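Local coordinates for probable zinc protease PqqL (PDB 6OFT), which is a periplasmic M16-family enzyme that probably cleaves peptides as a zinc-dependent metalloendopeptidase, represented here by its first half, at residues F244-D249 / K443-P448; Q285-R290 / A343-H348; V324-R327 / D333-N336. All coordinates share one frame; numbering follows the deposited sequence.

Interaction 1: residues F244-D249 / K443-P448; sequences FNIIND and KKALSP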
loop_
_atom_site.group_PDB
_atom_site.type_symbol
_atom_site.label_atom_id
_atom_site.label_comp_id
_atom_site.label_asym_id
_atom_site.label_seq_id
_atom_site.Cartn_x
_atom_site.Cartn_y
_atom_site.Cartn_z
ATOM N N PHE A 244 -21.417 -12.665 -1.102
ATOM C CA PHE A 244 -21.665 -12.387 -2.516
ATOM C C PHE A 244 -22.030 -10.934 -2.692
ATOM O O PHE A 244 -22.831 -10.415 -1.918
ATOM C CB PHE A 244 -22.812 -13.275 -3.050
ATOM C CG PHE A 244 -22.491 -14.747 -3.133
ATOM C CD1 PHE A 244 -22.675 -15.580 -2.033
ATOM C CD2 PHE A 244 -22.051 -15.312 -4.323
ATOM C CE1 PHE A 244 -22.354 -16.932 -2.099
ATOM C CE2 PHE A 244 -21.749 -16.675 -4.398
ATOM C CZ PHE A 244 -21.904 -17.477 -3.284
ATOM N N ASN A 245 -21.476 -10.285 -3.721
ATOM C CA ASN A 245 -21.767 -8.876 -4.008
ATOM C C ASN A 245 -21.819 -8.578 -5.503
ATOM O O ASN A 245 -21.089 -9.181 -6.286
ATOM C CB ASN A 245 -20.703 -7.961 -3.366
ATOM C CG ASN A 245 -21.124 -6.509 -3.276
ATOM O OD1 ASN A 245 -22.301 -6.178 -3.319
ATOM N ND2 ASN A 245 -20.175 -5.611 -3.157
ATOM N N ILE A 246 -22.678 -7.637 -5.888
ATOM C CA ILE A 246 -22.756 -7.148 -7.264
ATOM C C ILE A 246 -22.624 -5.639 -7.154
ATOM O O ILE A 246 -23.377 -5.012 -6.402
ATOM C CB ILE A 246 -24.012 -7.601 -8.077
ATOM C CG1 ILE A 246 -24.112 -9.147 -8.193
ATOM C CG2 ILE A 246 -24.039 -6.948 -9.486
ATOM C CD1 ILE A 246 -25.583 -9.672 -8.597
ATOM N N ILE A 247 -21.595 -5.072 -7.818
ATOM C CA ILE A 247 -21.349 -3.632 -7.818
ATOM C C ILE A 247 -21.914 -3.084 -9.110
ATOM O O ILE A 247 -21.408 -3.395 -10.189
ATOM C CB ILE A 247 -19.855 -3.241 -7.600
ATOM C CG1 ILE A 247 -19.311 -3.845 -6.286
ATOM C CG2 ILE A 247 -19.685 -1.699 -7.633
ATOM C CD1 ILE A 247 -17.865 -3.706 -6.069
ATOM N N ASN A 248 -22.988 -2.303 -8.999
ATOM C CA ASN A 248 -23.629 -1.694 -10.152
ATOM C C ASN A 248 -23.285 -0.193 -10.182
ATOM O O ASN A 248 -23.741 0.573 -9.323
ATOM C CB ASN A 248 -25.149 -1.937 -10.121
ATOM C CG ASN A 248 -25.870 -1.678 -11.431
ATOM O OD1 ASN A 248 -25.499 -0.808 -12.234
ATOM N ND2 ASN A 248 -26.937 -2.427 -11.669
ATOM N N ASP A 249 -22.437 0.207 -11.145
ATOM C CA ASP A 249 -22.020 1.603 -11.331
ATOM C C ASP A 249 -21.851 1.875 -12.816
ATOM O O ASP A 249 -20.961 1.309 -13.453
ATOM C CB ASP A 249 -20.732 1.922 -10.546
ATOM C CG ASP A 249 -20.431 3.403 -10.300
ATOM O OD1 ASP A 249 -19.891 3.724 -9.226
ATOM O OD2 ASP A 249 -20.717 4.234 -11.197
ATOM N N LYS A 443 -28.638 -7.717 -15.674
ATOM C CA LYS A 443 -29.594 -8.804 -15.904
ATOM C C LYS A 443 -28.818 -10.102 -16.179
ATOM O O LYS A 443 -29.315 -11.184 -15.873
ATOM C CB LYS A 443 -30.520 -8.439 -17.095
ATOM C CG LYS A 443 -31.641 -9.432 -17.430
ATOM C CD LYS A 443 -32.918 -9.201 -16.619
ATOM C CE LYS A 443 -34.161 -9.690 -17.334
ATOM N NZ LYS A 443 -34.242 -11.176 -17.393
ATOM N N LYS A 444 -27.605 -9.989 -16.750
ATOM C CA LYS A 444 -26.741 -11.132 -17.079
ATOM C C LYS A 444 -25.899 -11.644 -15.901
ATOM O O LYS A 444 -25.454 -12.794 -15.936
ATOM C CB LYS A 444 -25.863 -10.830 -18.305
ATOM C CG LYS A 444 -26.628 -11.105 -19.602
ATOM C CD LYS A 444 -25.893 -10.665 -20.848
ATOM C CE LYS A 444 -26.682 -10.961 -22.099
ATOM N NZ LYS A 444 -25.908 -10.626 -23.322
ATOM N N ALA A 445 -25.710 -10.815 -14.848
ATOM C CA ALA A 445 -24.940 -11.191 -13.659
ATOM C C ALA A 445 -25.513 -12.450 -12.995
ATOM O O ALA A 445 -26.732 -12.613 -12.913
ATOM C CB ALA A 445 -24.894 -10.033 -12.667
ATOM N N LEU A 446 -24.630 -13.362 -12.575
ATOM C CA LEU A 446 -25.051 -14.611 -11.951
ATOM C C LEU A 446 -25.465 -14.363 -10.507
ATOM O O LEU A 446 -24.780 -13.636 -9.786
ATOM C CB LEU A 446 -23.912 -15.656 -11.991
ATOM C CG LEU A 446 -23.687 -16.467 -13.281
ATOM C CD1 LEU A 446 -23.069 -15.613 -14.407
ATOM C CD2 LEU A 446 -22.742 -17.622 -13.011
ATOM N N SER A 447 -26.587 -14.972 -10.080
ATOM C CA SER A 447 -27.034 -14.897 -8.688
ATOM C C SER A 447 -26.164 -15.911 -7.886
ATOM O O SER A 447 -25.534 -16.771 -8.511
ATOM C CB SER A 447 -28.514 -15.262 -8.586
ATOM O OG SER A 447 -29.321 -14.311 -9.262
ATOM N N PRO A 448 -26.090 -15.841 -6.533
ATOM C CA PRO A 448 -25.202 -16.774 -5.792
ATOM C C PRO A 448 -25.423 -18.278 -6.009
ATOM O O PRO A 448 -24.454 -19.041 -5.924
ATOM C CB PRO A 448 -25.444 -16.390 -4.334
ATOM C CG PRO A 448 -25.877 -14.969 -4.397
ATOM C CD PRO A 448 -26.698 -14.851 -5.619
#
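On the outermost strand, 242-248, of the five-stranded mixed sheet in the second M16-type domain, Phe244 and Ile246 pack against the linker that follows helix 439-444 and against the first residue of helix 448-459. The touching parts run nearly antiparallel, 164° apart end to end, but no hydrogen bond crosses between them: this is side-chain packing near the surface. Its main element is a CH-pi contact. Pro448 sets its CB over one face of the Phe244 ring, 3.4 Å from the ring centroid and only 7° off the normal. CG of the proline lies further in, over the root of the ring, 3.6 Å from Phe244 CG. Phe244 CB points toward Pro448, and with CG anti to the carbonyl carbon (chi1 -68°) the ring stands with one face against the proline. Trp432, on the neighbouring parallel strand 430-436, meets the same ring with its plane nearly parallel, and Ile451 and Leu452 of helix 448-459 touch it too. Replacing Phe244 by an alanine would probably leave Pro448 CB without its aromatic face and open a gap between the sheet edge and the start of helix 448-459. Two residues along the strand, the contact is looser. Ala445, the first residue to leave helical geometry after helix 439-444, turns its CB toward Ile246. The linker's Leu446 carbonyl accepts a hydrogen bond from Gln434 of strand 430-436, tying it to the same sheet. Ile246 reaches across with the end of its longer branch, CD1, stopping 4.1 Å from Ala445 CB.

Interaction 2: residues Q285-R290 / A343-H348; sequences QLFNQR and ATIDQH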
loop_
_atom_site.group_PDB
_atom_site.type_symbol
_atom_site.label_atom_id
_atom_site.label_comp_id
_atom_site.label_asym_id
_atom_site.label_seq_id
_atom_site.Cartn_x
_atom_site.Cartn_y
_atom_site.Cartn_z
ATOM N N GLN A 285 1.252 -15.101 -9.769
ATOM C CA GLN A 285 1.894 -15.010 -11.079
ATOM C C GLN A 285 1.555 -16.189 -11.997
ATOM O O GLN A 285 1.298 -15.972 -13.180
ATOM C CB GLN A 285 3.420 -14.843 -10.970
ATOM C CG GLN A 285 4.073 -14.615 -12.352
ATOM C CD GLN A 285 5.506 -14.159 -12.308
ATOM O OE1 GLN A 285 6.037 -13.786 -11.257
ATOM N NE2 GLN A 285 6.161 -14.168 -13.468
ATOM N N LEU A 286 1.555 -17.420 -11.462
ATOM C CA LEU A 286 1.258 -18.619 -12.248
ATOM C C LEU A 286 -0.164 -18.574 -12.815
ATOM O O LEU A 286 -0.360 -18.903 -13.986
ATOM C CB LEU A 286 1.509 -19.881 -11.422
ATOM C CG LEU A 286 2.977 -20.294 -11.226
ATOM C CD1 LEU A 286 3.120 -21.172 -10.012
ATOM C CD2 LEU A 286 3.527 -21.017 -12.448
ATOM N N PHE A 287 -1.138 -18.090 -12.005
ATOM C CA PHE A 287 -2.526 -17.912 -12.431
ATOM C C PHE A 287 -2.553 -16.936 -13.622
ATOM O O PHE A 287 -3.146 -17.247 -14.650
ATOM C CB PHE A 287 -3.381 -17.360 -11.273
ATOM C CG PHE A 287 -4.837 -17.182 -11.637
ATOM C CD1 PHE A 287 -5.281 -16.014 -12.259
ATOM C CD2 PHE A 287 -5.764 -18.179 -11.363
ATOM C CE1 PHE A 287 -6.627 -15.846 -12.587
ATOM C CE2 PHE A 287 -7.111 -18.014 -11.704
ATOM C CZ PHE A 287 -7.529 -16.848 -12.310
ATOM N N ASN A 288 -1.900 -15.761 -13.461
ATOM C CA ASN A 288 -1.778 -14.694 -14.464
ATOM C C ASN A 288 -1.178 -15.214 -15.751
ATOM O O ASN A 288 -1.706 -14.931 -16.825
ATOM C CB ASN A 288 -0.937 -13.521 -13.912
ATOM C CG ASN A 288 -1.664 -12.744 -12.850
ATOM O OD1 ASN A 288 -2.871 -12.883 -12.709
ATOM N ND2 ASN A 288 -0.960 -11.904 -12.080
ATOM N N GLN A 289 -0.066 -15.969 -15.629
ATOM C CA GLN A 289 0.675 -16.602 -16.723
ATOM C C GLN A 289 -0.265 -17.514 -17.517
ATOM O O GLN A 289 -0.441 -17.283 -18.711
ATOM C CB GLN A 289 1.904 -17.366 -16.165
ATOM C CG GLN A 289 2.729 -18.141 -17.195
ATOM C CD GLN A 289 4.062 -18.609 -16.648
ATOM O OE1 GLN A 289 4.235 -19.770 -16.258
ATOM N NE2 GLN A 289 5.045 -17.716 -16.628
ATOM N N ARG A 290 -0.938 -18.476 -16.845
ATOM C CA ARG A 290 -1.864 -19.398 -17.508
ATOM C C ARG A 290 -2.988 -18.690 -18.240
ATOM O O ARG A 290 -3.201 -18.990 -19.407
ATOM C CB ARG A 290 -2.411 -20.471 -16.560
ATOM C CG ARG A 290 -2.784 -21.725 -17.341
ATOM C CD ARG A 290 -3.280 -22.829 -16.463
ATOM N NE ARG A 290 -2.183 -23.590 -15.875
ATOM C CZ ARG A 290 -2.364 -24.579 -15.013
ATOM N NH1 ARG A 290 -3.588 -24.940 -14.655
ATOM N NH2 ARG A 290 -1.323 -25.218 -14.504
ATOM N N ALA A 343 -10.758 -24.553 -11.114
ATOM C CA ALA A 343 -10.976 -25.995 -11.014
ATOM C C ALA A 343 -9.834 -26.799 -11.663
ATOM O O ALA A 343 -9.475 -27.855 -11.142
ATOM C CB ALA A 343 -12.306 -26.371 -11.640
ATOM N N THR A 344 -9.255 -26.296 -12.779
ATOM C CA THR A 344 -8.123 -26.945 -13.469
ATOM C C THR A 344 -6.897 -27.026 -12.516
ATOM O O THR A 344 -6.255 -28.078 -12.426
ATOM C CB THR A 344 -7.833 -26.247 -14.821
ATOM O OG1 THR A 344 -9.008 -26.316 -15.629
ATOM C CG2 THR A 344 -6.681 -26.895 -15.585
ATOM N N ILE A 345 -6.607 -25.920 -11.795
ATOM C CA ILE A 345 -5.512 -25.824 -10.813
ATOM C C ILE A 345 -5.838 -26.728 -9.609
ATOM O O ILE A 345 -4.930 -27.366 -9.061
ATOM C CB ILE A 345 -5.226 -24.361 -10.390
ATOM C CG1 ILE A 345 -4.944 -23.464 -11.618
ATOM C CG2 ILE A 345 -4.056 -24.295 -9.390
ATOM C CD1 ILE A 345 -5.118 -21.927 -11.368
ATOM N N ASP A 346 -7.134 -26.794 -9.201
ATOM C CA ASP A 346 -7.557 -27.674 -8.097
ATOM C C ASP A 346 -7.195 -29.135 -8.401
ATOM O O ASP A 346 -6.714 -29.852 -7.525
ATOM C CB ASP A 346 -9.079 -27.605 -7.871
ATOM C CG ASP A 346 -9.628 -26.384 -7.168
ATOM O OD1 ASP A 346 -8.837 -25.646 -6.543
ATOM O OD2 ASP A 346 -10.856 -26.171 -7.233
ATOM N N GLN A 347 -7.437 -29.558 -9.647
ATOM C CA GLN A 347 -7.236 -30.923 -10.103
ATOM C C GLN A 347 -5.791 -31.285 -10.483
ATOM O O GLN A 347 -5.385 -32.412 -10.204
ATOM C CB GLN A 347 -8.196 -31.232 -11.261
ATOM C CG GLN A 347 -9.662 -31.410 -10.819
ATOM C CD GLN A 347 -10.670 -31.434 -11.958
ATOM O OE1 GLN A 347 -10.381 -31.842 -13.086
ATOM N NE2 GLN A 347 -11.898 -31.013 -11.678
ATOM N N HIS A 348 -5.011 -30.363 -11.107
ATOM C CA HIS A 348 -3.660 -30.703 -11.582
ATOM C C HIS A 348 -2.522 -29.769 -11.146
ATOM O O HIS A 348 -1.364 -30.075 -11.433
ATOM C CB HIS A 348 -3.660 -30.826 -13.117
ATOM C CG HIS A 348 -4.704 -31.766 -13.628
ATOM N ND1 HIS A 348 -4.512 -33.131 -13.608
ATOM C CD2 HIS A 348 -5.949 -31.504 -14.089
ATOM C CE1 HIS A 348 -5.630 -33.656 -14.078
ATOM N NE2 HIS A 348 -6.528 -32.714 -14.367
HETATM O O HOH W 1 -3.868 -27.447 -13.504
#
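The Phe287 ring and the Arg290 guanidinium, one helical turn apart on helix 271-296, both meet Ile345 of helix 331-348, and both are approached obliquely. Ile345 CD1 comes to 3.8 Å from Phe287 CD2, the two side chains meeting roughly perpendicular. At the edge of the phenylalanine ring, in its plane, lies Asn288 OD1, which is itself taken up by the backbone N of Ala308. Phe322 from the sheet meets the ring with the two planes well inclined. On the guanidinium, NH1 does the touching: Arg290 NH1 sits 3.6 Å from Ile345 CG1. On Thr344 it meets the methyl, Arg290 NH1 lying 3.8 Å from Thr344 CG2. The arginine and isoleucine chains run alongside each other, pointing opposite ways, so the aliphatic branch of the isoleucine lies beside the end of the arginine while its tip carries on to Phe287. Two features set up this reach: Arg290 CG stands anti to the backbone N (chi1 -153°), and the chain bends at chi3 (-83°). The short helix segments keep well apart, their axes 12.3 Å distant at closest and 118° between directions, and long side chains bridge the space. No direct hydrogen bond joins them. Instead a water accepts from Arg290 NH1 at 2.8 Å and donates weakly to Thr344 O at 2.7 Å. The other terminal nitrogen, NH2, forms a salt bridge with Glu354 and a hydrogen bond to Gly349 O, just past the end of helix 331-348. The buried arginine is therefore likely to keep its charge: a carboxylate balances it, a carbonyl and a water take up further N-H groups, and the hydrocarbon of Ile345 and Thr344 merely packs beside it.

Interaction 3: residues V324-R327 / D333-N336; sequences VNAR and DAAN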
loop_
_atom_site.group_PDB
_atom_site.type_symbol
_atom_site.label_atom_id
_atom_site.label_comp_id
_atom_site.label_asym_id
_atom_site.label_seq_id
_atom_site.Cartn_x
_atom_site.Cartn_y
_atom_site.Cartn_z
ATOM N N VAL A 324 -11.630 -12.172 -13.657
ATOM C CA VAL A 324 -11.776 -12.353 -15.094
ATOM C C VAL A 324 -12.672 -11.206 -15.589
ATOM O O VAL A 324 -13.794 -11.044 -15.098
ATOM C CB VAL A 324 -12.288 -13.759 -15.535
ATOM C CG1 VAL A 324 -12.713 -13.752 -17.001
ATOM C CG2 VAL A 324 -11.233 -14.842 -15.302
ATOM N N ASN A 325 -12.163 -10.404 -16.543
ATOM C CA ASN A 325 -12.893 -9.291 -17.140
ATOM C C ASN A 325 -13.751 -9.785 -18.294
ATOM O O ASN A 325 -13.278 -10.532 -19.157
ATOM C CB ASN A 325 -11.943 -8.178 -17.569
ATOM C CG ASN A 325 -11.038 -7.695 -16.450
ATOM O OD1 ASN A 325 -9.814 -7.634 -16.600
ATOM N ND2 ASN A 325 -11.614 -7.367 -15.294
ATOM N N ALA A 326 -15.033 -9.400 -18.276
ATOM C CA ALA A 326 -16.016 -9.801 -19.272
ATOM C C ALA A 326 -15.919 -9.049 -20.591
ATOM O O ALA A 326 -15.572 -7.864 -20.632
ATOM C CB ALA A 326 -17.418 -9.679 -18.706
ATOM N N ARG A 327 -16.230 -9.772 -21.671
ATOM C CA ARG A 327 -16.314 -9.259 -23.031
ATOM C C ARG A 327 -17.722 -8.663 -23.085
ATOM O O ARG A 327 -18.704 -9.413 -23.036
ATOM C CB ARG A 327 -16.151 -10.416 -24.030
ATOM C CG ARG A 327 -16.395 -10.039 -25.478
ATOM C CD ARG A 327 -16.323 -11.268 -26.363
ATOM N NE ARG A 327 -16.319 -10.924 -27.785
ATOM C CZ ARG A 327 -15.232 -10.591 -28.472
ATOM N NH1 ARG A 327 -15.321 -10.297 -29.761
ATOM N NH2 ARG A 327 -14.047 -10.538 -27.872
ATOM N N ASP A 333 -19.781 -16.032 -19.661
ATOM C CA ASP A 333 -18.473 -16.404 -20.202
ATOM C C ASP A 333 -17.331 -16.078 -19.255
ATOM O O ASP A 333 -16.384 -16.862 -19.161
ATOM C CB ASP A 333 -18.251 -15.784 -21.596
ATOM C CG ASP A 333 -19.091 -16.413 -22.696
ATOM O OD1 ASP A 333 -19.160 -15.827 -23.797
ATOM O OD2 ASP A 333 -19.678 -17.494 -22.455
ATOM N N ALA A 334 -17.427 -14.926 -18.551
ATOM C CA ALA A 334 -16.448 -14.480 -17.559
ATOM C C ALA A 334 -16.413 -15.475 -16.395
ATOM O O ALA A 334 -15.340 -15.968 -16.044
ATOM C CB ALA A 334 -16.811 -13.090 -17.051
ATOM N N ALA A 335 -17.603 -15.803 -15.840
ATOM C CA ALA A 335 -17.780 -16.750 -14.742
ATOM C C ALA A 335 -17.242 -18.125 -15.162
ATOM O O ALA A 335 -16.463 -18.726 -14.412
ATOM C CB ALA A 335 -19.251 -16.838 -14.360
ATOM N N ASN A 336 -17.605 -18.584 -16.393
ATOM C CA ASN A 336 -17.139 -19.856 -16.949
ATOM C C ASN A 336 -15.623 -19.940 -17.003
ATOM O O ASN A 336 -15.065 -20.892 -16.455
ATOM C CB ASN A 336 -17.783 -20.157 -18.303
ATOM C CG ASN A 336 -19.124 -20.827 -18.167
ATOM O OD1 ASN A 336 -19.242 -21.922 -17.619
ATOM N ND2 ASN A 336 -20.168 -20.190 -18.653
#
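Ala334 meets both Ala326 and Val324, two residues on the same side of strand 317-326. The two methyls touch at van der Waals distance, Ala326 CB 3.8 Å from Ala334 CB, and with nothing bulkier between them the CA atoms of Ala326 and Ala334 come within 5.0 Å. Val324 meets the same alanine from the other end of the strand segment. Its CG1 rests 3.6 Å from Ala334 O and 3.8 Å from Ala334 CA, packing against the backbone of the helix more than against the alanine methyl: Val324 CG1 is 4.2 Å from Ala334 CB. That branch is laid there by a torsion of 167°, which puts CG1 anti to the backbone N. No hydrogen bond links the segments, and the small alanines let helix and strand come this near.

In the next shell, Ala337 and Leu338, one turn further on, touch Val324, while Ile257 of strand 256-264 touches Ala334. The strand itself is fixed by backbone bonds, Val324 with Ile257 of strand 256-264, Ala326 with Asn255 just ahead of it, and Asn325 with Ser304 and Gly305 on the other side. Ala335, pointing away from strand 317-326, meets Leu454 of helix 448-459.

A strand that turns within a few residues into a helix lying back over its own sheet makes a compact beta-alpha unit, here part of the layered alpha/beta architecture of M16 peptidase domains.

How the interactions relate
Helix 331-348 joins two of the contacts: interaction 3 seats its early turns on the sheet, and interaction 2 packs its last turns against helix 271-296. Their centres are 16 Å apart, with nearest atoms about 5 Å apart and not touching. Interaction 1 reaches the same sheet as interaction 3, at its outermost strand, and the two meet directly where Leu446 CD2 packs 3.8 Å from Ala335 CB; their centres are 13 Å apart. Interactions 1 and 2 stay separate, about 14 Å between nearest atoms. All three lie away from the predicted zinc site; a glycerol, probably from the crystallisation liquor, sits about 6 Å from the Phe244 side chain.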